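Local coordinates for protein L-cysteine S-thiosulfotransferase subunit SoxA (Paracoccus denitrificans, PDB 2C1D) that joins thiosulfate to a cysteine of the carrier SoxYZ as the diheme subunit of the SoxAX cytochrome complex, passing electrons to cytochrome c in sulfur oxidation, at residues A[142-152]-A[249-259]; A[129-139]-A[214-222]. One frame throughout, in Å; residues are numbered along the deposited sequence.

Interaction 1 (A[142-152]-A[249-259])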
# COMPACT_ATOMS: atom_id res chain seq x y z
N SER A 142 13.14 16.50 -1.29
CA SER A 142 13.01 15.62 -0.11
C SER A 142 14.35 15.49 0.58
O SER A 142 14.43 15.51 1.82
CB SER A 142 12.44 14.25 -0.48
OG SER A 142 12.34 13.41 0.68
N LEU A 143 15.43 15.44 -0.20
CA LEU A 143 16.78 15.36 0.37
C LEU A 143 17.15 16.54 1.28
O LEU A 143 18.00 16.42 2.14
CB LEU A 143 17.83 15.25 -0.74
CG LEU A 143 19.26 14.85 -0.32
CD1 LEU A 143 19.35 13.60 0.53
CD2 LEU A 143 20.17 14.65 -1.51
N GLN A 144 16.52 17.69 1.06
CA GLN A 144 16.82 18.90 1.83
C GLN A 144 16.23 18.84 3.25
O GLN A 144 16.48 19.73 4.07
CB GLN A 144 16.33 20.14 1.06
CG GLN A 144 16.73 20.18 -0.46
CD GLN A 144 18.20 19.90 -0.73
OE1 GLN A 144 18.56 19.10 -1.61
NE2 GLN A 144 19.05 20.57 -0.00
N SER A 145 15.49 17.79 3.56
CA SER A 145 15.02 17.55 4.91
C SER A 145 15.52 16.22 5.48
O SER A 145 15.07 15.77 6.54
CB SER A 145 13.49 17.56 4.93
OG SER A 145 12.98 18.85 4.69
N ARG A 146 16.43 15.55 4.80
CA ARG A 146 16.89 14.24 5.29
C ARG A 146 17.45 14.32 6.71
O ARG A 146 18.24 15.23 7.05
CB ARG A 146 17.89 13.60 4.32
CG ARG A 146 18.48 12.27 4.77
CD ARG A 146 19.19 11.52 3.69
NE ARG A 146 20.44 12.17 3.29
CZ ARG A 146 21.27 11.67 2.37
NH1 ARG A 146 20.98 10.53 1.76
NH2 ARG A 146 22.41 12.30 2.07
N GLY A 147 17.02 13.38 7.56
CA GLY A 147 17.39 13.37 8.96
C GLY A 147 16.51 14.18 9.89
O GLY A 147 16.57 14.00 11.13
N MET A 148 15.71 15.09 9.33
CA MET A 148 14.76 15.84 10.12
C MET A 148 13.57 14.97 10.46
O MET A 148 13.17 14.10 9.67
CB MET A 148 14.32 17.08 9.38
CG MET A 148 15.47 18.06 9.15
SD MET A 148 14.90 19.47 8.21
CE MET A 148 16.36 20.30 7.88
N ALA A 149 13.01 15.20 11.64
CA ALA A 149 11.84 14.47 12.05
C ALA A 149 10.62 14.91 11.23
O ALA A 149 10.36 16.11 11.07
CB ALA A 149 11.57 14.71 13.51
N VAL A 150 9.93 13.94 10.66
CA VAL A 150 8.59 14.14 10.11
C VAL A 150 7.77 14.77 11.22
O VAL A 150 7.75 14.29 12.36
CB VAL A 150 7.93 12.79 9.68
CG1 VAL A 150 6.44 12.97 9.34
CG2 VAL A 150 8.67 12.17 8.51
N ASN A 151 7.11 15.84 10.87
CA ASN A 151 6.35 16.63 11.81
C ASN A 151 5.23 17.31 11.05
O ASN A 151 5.24 18.50 10.81
CB ASN A 151 7.26 17.69 12.46
CG ASN A 151 6.55 18.49 13.53
OD1 ASN A 151 5.58 18.02 14.11
ND2 ASN A 151 7.02 19.70 13.77
N VAL A 152 4.24 16.54 10.69
CA VAL A 152 3.10 17.13 10.02
C VAL A 152 2.00 17.48 11.03
O VAL A 152 1.65 16.69 11.93
CB VAL A 152 2.58 16.32 8.77
CG1 VAL A 152 3.54 15.26 8.32
CG2 VAL A 152 1.18 15.82 8.93
N ALA A 249 1.16 10.46 6.10
CA ALA A 249 2.36 11.15 6.56
C ALA A 249 2.43 11.28 8.10
O ALA A 249 3.47 11.05 8.70
CB ALA A 249 2.48 12.53 5.92
N SER A 250 1.31 11.67 8.69
CA SER A 250 1.23 11.93 10.12
C SER A 250 1.34 10.65 10.93
O SER A 250 1.76 10.70 12.08
CB SER A 250 -0.06 12.69 10.47
OG SER A 250 -1.21 11.86 10.43
N ARG A 251 1.00 9.49 10.34
CA ARG A 251 1.19 8.22 11.03
C ARG A 251 2.68 7.92 11.29
O ARG A 251 3.00 7.11 12.16
CB ARG A 251 0.56 7.04 10.27
CG ARG A 251 -0.98 7.10 10.20
CD ARG A 251 -1.55 6.07 9.24
NE ARG A 251 -1.43 4.73 9.77
CZ ARG A 251 -2.31 4.19 10.61
NH1 ARG A 251 -3.40 4.85 10.99
NH2 ARG A 251 -2.11 2.95 11.03
N GLY A 252 3.57 8.58 10.57
CA GLY A 252 4.99 8.45 10.83
C GLY A 252 5.64 9.65 11.48
O GLY A 252 6.86 9.77 11.44
N ASN A 253 4.85 10.54 12.07
CA ASN A 253 5.40 11.68 12.83
C ASN A 253 6.39 11.18 13.88
O ASN A 253 6.07 10.28 14.68
CB ASN A 253 4.28 12.45 13.53
CG ASN A 253 3.66 13.50 12.65
OD1 ASN A 253 4.19 13.82 11.59
ND2 ASN A 253 2.54 14.08 13.11
N GLY A 254 7.61 11.73 13.84
CA GLY A 254 8.68 11.32 14.74
C GLY A 254 9.77 10.53 14.04
O GLY A 254 10.94 10.63 14.41
N LEU A 255 9.40 9.74 13.04
CA LEU A 255 10.40 9.11 12.19
C LEU A 255 11.12 10.19 11.39
O LEU A 255 10.55 11.26 11.12
CB LEU A 255 9.75 8.10 11.23
CG LEU A 255 9.10 6.87 11.87
CD1 LEU A 255 8.18 6.19 10.88
CD2 LEU A 255 10.15 5.89 12.38
N SER A 256 12.35 9.92 10.98
CA SER A 256 13.07 10.84 10.12
C SER A 256 12.61 10.76 8.66
O SER A 256 12.26 9.71 8.11
CB SER A 256 14.59 10.61 10.15
OG SER A 256 15.14 10.69 11.46
N VAL A 257 12.69 11.90 8.02
CA VAL A 257 12.68 11.94 6.58
C VAL A 257 13.92 11.17 6.11
O VAL A 257 15.04 11.54 6.43
CB VAL A 257 12.74 13.39 6.09
CG1 VAL A 257 12.87 13.43 4.61
CG2 VAL A 257 11.48 14.14 6.50
N GLU A 258 13.72 10.12 5.32
CA GLU A 258 14.84 9.33 4.81
C GLU A 258 15.56 10.01 3.64
O GLU A 258 16.73 9.71 3.38
CB GLU A 258 14.38 7.90 4.46
CG GLU A 258 13.94 7.17 5.73
CD GLU A 258 13.45 5.74 5.54
OE1 GLU A 258 13.83 5.04 4.58
OE2 GLU A 258 12.70 5.28 6.44
N GLY A 259 14.89 10.96 3.00
CA GLY A 259 15.38 11.62 1.79
C GLY A 259 14.86 10.88 0.59
O GLY A 259 13.79 11.19 0.09
O HOH W 1 18.36 9.11 1.40
O HOH W 2 14.67 12.74 12.75
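Ala149 and Ser256 face each other as the non-hydrogen-bonded pair of a single antiparallel bridge, flanked by the bonds Val257 N to Met148 O (2.8 Å) and Val150 N to Leu255 O, while Gly147 N to Val257 O and Gly254 N to Val150 O extend the pairing on its two sides. Beyond it a side chain takes over the role of backbone. The amide of Asn253 grips Val152 twice: OD1 accepts from Val152 N at 2.9 Å, the donor tilted from the carbonyl plane, and ND2 gives to a lone pair of Val152 O at 3.0 Å. Val150 lies across this amide, its CG1 methyl 3.3 Å from Asn253 OD1 and its CG2 methyl 4.0 Å from Val257 CG2. Val152 spreads its two methyls over the helix end, CG1 on Ala249 CB and CG2 on Ser250 CB. At the other end Ser142 carries OG anti to its own N (chi1 179°) and donates 2.7 Å to a lone pair of Gly259 O, in the carbonyl plane. Arg146 lays CD 3.1 Å from Glu258 O; its NH1 reaches that carbonyl again through a water, NH2 pairs with Asp53, and Leu143 CD1 sits over the guanidinium face. A CB on Gly259 would clash with Arg146 CD, and Gly147 and Gly254 hold the third positions of type II turns. The chemistry thus implies a seam between the two cytochrome c domains in which paired amides and carbonyls satisfy one another, with Val150 and Val257 packed together beside them.

Interaction 2 (A[129-139]-A[214-222]). With HEC (heme c), chain J.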
# COMPACT_ATOMS: atom_id res chain seq x y z
N VAL A 129 2.07 14.59 -12.57
CA VAL A 129 2.42 14.32 -11.17
C VAL A 129 3.29 13.09 -10.94
O VAL A 129 3.91 12.99 -9.89
CB VAL A 129 1.18 14.27 -10.24
CG1 VAL A 129 0.41 15.57 -10.36
CG2 VAL A 129 0.29 13.09 -10.55
N THR A 130 3.34 12.17 -11.91
CA THR A 130 4.29 11.05 -11.87
C THR A 130 5.30 11.08 -13.02
O THR A 130 5.95 10.06 -13.30
CB THR A 130 3.54 9.70 -11.89
OG1 THR A 130 2.78 9.58 -13.09
CG2 THR A 130 2.51 9.66 -10.82
N SER A 131 5.42 12.23 -13.66
CA SER A 131 6.47 12.46 -14.64
C SER A 131 7.86 12.40 -14.02
O SER A 131 8.06 12.65 -12.81
CB SER A 131 6.27 13.83 -15.32
OG SER A 131 6.48 14.90 -14.38
N ASP A 132 8.83 12.11 -14.86
CA ASP A 132 10.21 12.13 -14.43
C ASP A 132 10.66 13.49 -13.91
O ASP A 132 11.36 13.55 -12.91
CB ASP A 132 11.13 11.63 -15.54
CG ASP A 132 11.17 10.12 -15.59
OD1 ASP A 132 11.47 9.54 -16.65
OD2 ASP A 132 10.88 9.44 -14.57
N ASN A 133 10.22 14.57 -14.55
CA ASN A 133 10.56 15.91 -14.05
C ASN A 133 10.08 16.07 -12.62
O ASN A 133 10.79 16.58 -11.78
CB ASN A 133 9.97 17.01 -14.94
CG ASN A 133 10.73 17.18 -16.25
OD1 ASN A 133 11.82 16.66 -16.42
ND2 ASN A 133 10.14 17.93 -17.18
N MET A 134 8.86 15.63 -12.36
CA MET A 134 8.26 15.70 -11.03
C MET A 134 8.91 14.79 -9.99
O MET A 134 9.24 15.26 -8.89
CB MET A 134 6.77 15.44 -11.08
CG MET A 134 6.02 15.80 -9.80
SD MET A 134 6.11 17.50 -9.26
CE MET A 134 4.77 18.22 -10.26
N LYS A 135 9.13 13.53 -10.33
CA LYS A 135 9.74 12.58 -9.38
C LYS A 135 11.19 12.98 -9.04
O LYS A 135 11.60 12.94 -7.89
CB LYS A 135 9.67 11.16 -9.93
CG LYS A 135 8.24 10.72 -10.18
CD LYS A 135 8.09 9.22 -10.49
CE LYS A 135 8.93 8.74 -11.67
NZ LYS A 135 8.48 7.34 -12.06
N ASP A 136 11.94 13.43 -10.04
CA ASP A 136 13.29 13.90 -9.77
C ASP A 136 13.27 15.15 -8.88
O ASP A 136 14.12 15.29 -7.99
CB ASP A 136 14.08 14.27 -11.03
CG ASP A 136 14.22 13.13 -12.04
OD1 ASP A 136 14.02 11.92 -11.73
OD2 ASP A 136 14.48 13.41 -13.23
N MET A 137 12.36 16.08 -9.16
CA MET A 137 12.32 17.31 -8.39
C MET A 137 11.92 17.03 -6.94
O MET A 137 12.54 17.55 -6.02
CB MET A 137 11.39 18.34 -9.01
CG MET A 137 11.65 19.77 -8.49
SD MET A 137 13.32 20.35 -8.76
CE MET A 137 13.26 20.57 -10.57
N LEU A 138 10.92 16.17 -6.73
CA LEU A 138 10.53 15.78 -5.36
C LEU A 138 11.67 15.09 -4.65
O LEU A 138 11.83 15.25 -3.44
CB LEU A 138 9.35 14.82 -5.36
CG LEU A 138 7.99 15.26 -5.89
CD1 LEU A 138 6.87 14.52 -5.19
CD2 LEU A 138 7.77 16.74 -5.84
N SER A 139 12.44 14.31 -5.38
CA SER A 139 13.61 13.61 -4.82
C SER A 139 14.61 14.62 -4.28
O SER A 139 15.03 14.53 -3.12
CB SER A 139 14.25 12.70 -5.89
OG SER A 139 13.37 11.62 -6.21
N GLY A 214 13.20 2.42 -10.70
CA GLY A 214 12.92 3.86 -10.80
C GLY A 214 12.25 4.43 -9.58
O GLY A 214 11.87 3.70 -8.67
N MET A 215 12.06 5.74 -9.57
CA MET A 215 11.44 6.42 -8.42
C MET A 215 9.91 6.30 -8.47
O MET A 215 9.30 6.18 -9.54
CB MET A 215 11.85 7.89 -8.38
CG MET A 215 13.34 8.17 -8.34
SD MET A 215 14.17 7.39 -6.99
CE MET A 215 13.27 8.07 -5.45
N VAL A 216 9.31 6.33 -7.29
CA VAL A 216 7.88 6.27 -7.12
C VAL A 216 7.50 7.30 -6.05
O VAL A 216 8.20 7.45 -5.04
CB VAL A 216 7.44 4.85 -6.65
CG1 VAL A 216 5.97 4.81 -6.35
CG2 VAL A 216 7.72 3.82 -7.74
N THR A 217 6.39 8.01 -6.28
CA THR A 217 5.84 8.96 -5.29
C THR A 217 4.79 8.28 -4.44
O THR A 217 4.22 7.24 -4.82
CB THR A 217 5.21 10.16 -5.99
OG1 THR A 217 4.15 9.71 -6.86
CG2 THR A 217 6.22 10.88 -6.93
N ALA A 218 4.49 8.88 -3.29
CA ALA A 218 3.43 8.35 -2.45
C ALA A 218 2.09 8.34 -3.20
O ALA A 218 1.30 7.44 -3.00
CB ALA A 218 3.31 9.13 -1.16
N GLN A 219 1.85 9.34 -4.05
CA GLN A 219 0.59 9.42 -4.79
C GLN A 219 0.46 8.21 -5.69
O GLN A 219 -0.60 7.59 -5.77
CB GLN A 219 0.48 10.71 -5.63
CG GLN A 219 0.22 12.00 -4.83
CD GLN A 219 -1.02 11.96 -4.02
OE1 GLN A 219 -1.00 12.10 -2.77
NE2 GLN A 219 -2.13 11.78 -4.69
N HIS A 220 1.54 7.83 -6.34
CA HIS A 220 1.49 6.69 -7.25
C HIS A 220 1.36 5.36 -6.48
O HIS A 220 0.69 4.45 -6.94
CB HIS A 220 2.70 6.68 -8.17
CG HIS A 220 2.68 5.54 -9.15
ND1 HIS A 220 2.05 5.63 -10.37
CD2 HIS A 220 3.19 4.29 -9.08
CE1 HIS A 220 2.19 4.48 -11.02
NE2 HIS A 220 2.87 3.65 -10.26
N ARG A 221 2.00 5.26 -5.32
CA ARG A 221 1.87 4.07 -4.49
C ARG A 221 0.40 3.83 -4.11
O ARG A 221 -0.16 2.73 -4.34
CB ARG A 221 2.72 4.17 -3.23
CG ARG A 221 3.10 2.78 -2.67
CD ARG A 221 4.04 2.04 -3.59
NE ARG A 221 4.76 0.94 -2.99
CZ ARG A 221 4.35 -0.32 -2.91
NH1 ARG A 221 3.16 -0.71 -3.39
NH2 ARG A 221 5.13 -1.21 -2.36
N PHE A 222 -0.23 4.87 -3.58
CA PHE A 222 -1.65 4.84 -3.24
C PHE A 222 -2.55 4.40 -4.39
O PHE A 222 -3.48 3.62 -4.18
CB PHE A 222 -2.11 6.23 -2.79
CG PHE A 222 -1.44 6.74 -1.54
CD1 PHE A 222 -1.55 8.09 -1.21
CD2 PHE A 222 -0.66 5.92 -0.73
CE1 PHE A 222 -0.94 8.60 -0.05
CE2 PHE A 222 -0.06 6.43 0.41
CZ PHE A 222 -0.21 7.77 0.75
FE HEC J . 0.09 -1.00 1.01
CHA HEC J . 3.48 -1.12 0.55
CHB HEC J . 0.38 2.40 1.63
CHC HEC J . -3.26 -0.79 1.33
CHD HEC J . -0.12 -4.39 0.91
NA HEC J . 1.67 0.39 1.08
C1A HEC J . 2.99 0.11 0.86
C2A HEC J . 3.74 1.32 1.02
C3A HEC J . 2.86 2.30 1.32
C4A HEC J . 1.55 1.73 1.37
CMA HEC J . 3.15 3.78 1.57
CAA HEC J . 5.27 1.47 0.88
CBA HEC J . 5.91 1.48 2.28
CGA HEC J . 7.41 1.69 2.21
O1A HEC J . 8.05 1.72 3.28
O2A HEC J . 7.99 1.82 1.07
NB HEC J . -1.17 0.48 1.40
C1B HEC J . -0.88 1.83 1.57
C2B HEC J . -2.10 2.56 1.63
C3B HEC J . -3.11 1.69 1.56
C4B HEC J . -2.54 0.38 1.39
CMB HEC J . -2.20 4.07 1.85
CAB HEC J . -4.61 2.02 1.59
CBB HEC J . -4.95 2.84 0.55
NC HEC J . -1.43 -2.36 1.12
C1C HEC J . -2.74 -2.06 1.27
C2C HEC J . -3.52 -3.29 1.26
C3C HEC J . -2.64 -4.31 1.14
C4C HEC J . -1.31 -3.71 1.06
CMC HEC J . -5.05 -3.29 1.39
CAC HEC J . -2.82 -5.86 1.10
CBC HEC J . -3.78 -6.50 0.42
ND HEC J . 1.43 -2.48 0.76
C1D HEC J . 1.12 -3.84 0.74
C2D HEC J . 2.32 -4.61 0.51
C3D HEC J . 3.42 -3.59 0.38
C4D HEC J . 2.78 -2.31 0.56
CMD HEC J . 2.47 -6.14 0.40
CAD HEC J . 4.94 -3.85 0.18
CBD HEC J . 5.53 -4.29 1.53
CGD HEC J . 5.60 -3.16 2.54
O1D HEC J . 4.67 -2.95 3.35
O2D HEC J . 6.59 -2.42 2.57
O HOH W 3 2.84 11.99 -7.68
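Lys135 reaches from its helix to the strand and gives NZ to Met215 O at 2.9 Å, the donor tilted 29° from the carbonyl plane. A bend at chi3 (-56°) folds the chain so that CD and CE also lie alongside this oxygen, while CG rests 3.8 Å from the CG2 methyl of Thr217. Leu138 CD1 comes to the same methyl, at 4.1 Å. Lacking NZ and CG, an alanine here would probably leave Met215 O without this bond and a gap beside the Thr217 methyl. Further along, Met215 curls its CE to 3.6 Å from Ser139 OG, and Thr130 CG2 meets His220 CB. A second shell fixes these groups. Ser139 OG donates 2.8 Å to Lys135 O, on the face of that carbonyl opposite the one used by Ser139 N. Thr217 is an N-cap: OG1 accepts from His220 N and donates to a water that bonds Val129 O, tying the cap to the loop before the other helix. Past the cap, the guanidinium of Arg221, probably a substrate-binding residue, lies with one face over heme carbon CHA, and Phe222 CE2 touches methyl CMB at 3.5 Å. Helix 132-139 crosses strand 214-216, an outer strand of a three-stranded sheet, at 78°; Phe61 of helix 59-70 flanks Met215, Met110 of helix 110-122 touches Leu138, and Leu244 of helix 239-251 backs Phe222.

Together the two contacts illustrate how one helix can serve a domain interface along its length. Helix 132-143 enters both: interaction 2 uses one side of its first eight residues, interaction 1 its last two residues and the loop that follows, and their centres lie about 17 Å apart. Each joins the first cytochrome c domain to the second, and their segments alternate along the chain. Both are largely buried, with three exposed touching residues in interaction 1 and one, His220, in interaction 2. Interaction 1, nearly twice as extensive by buried area, relies on loop backbone pairing; interaction 2 relies on one lysine bond, methyl packing and a helix cap, and leads directly to heme-contacting residues.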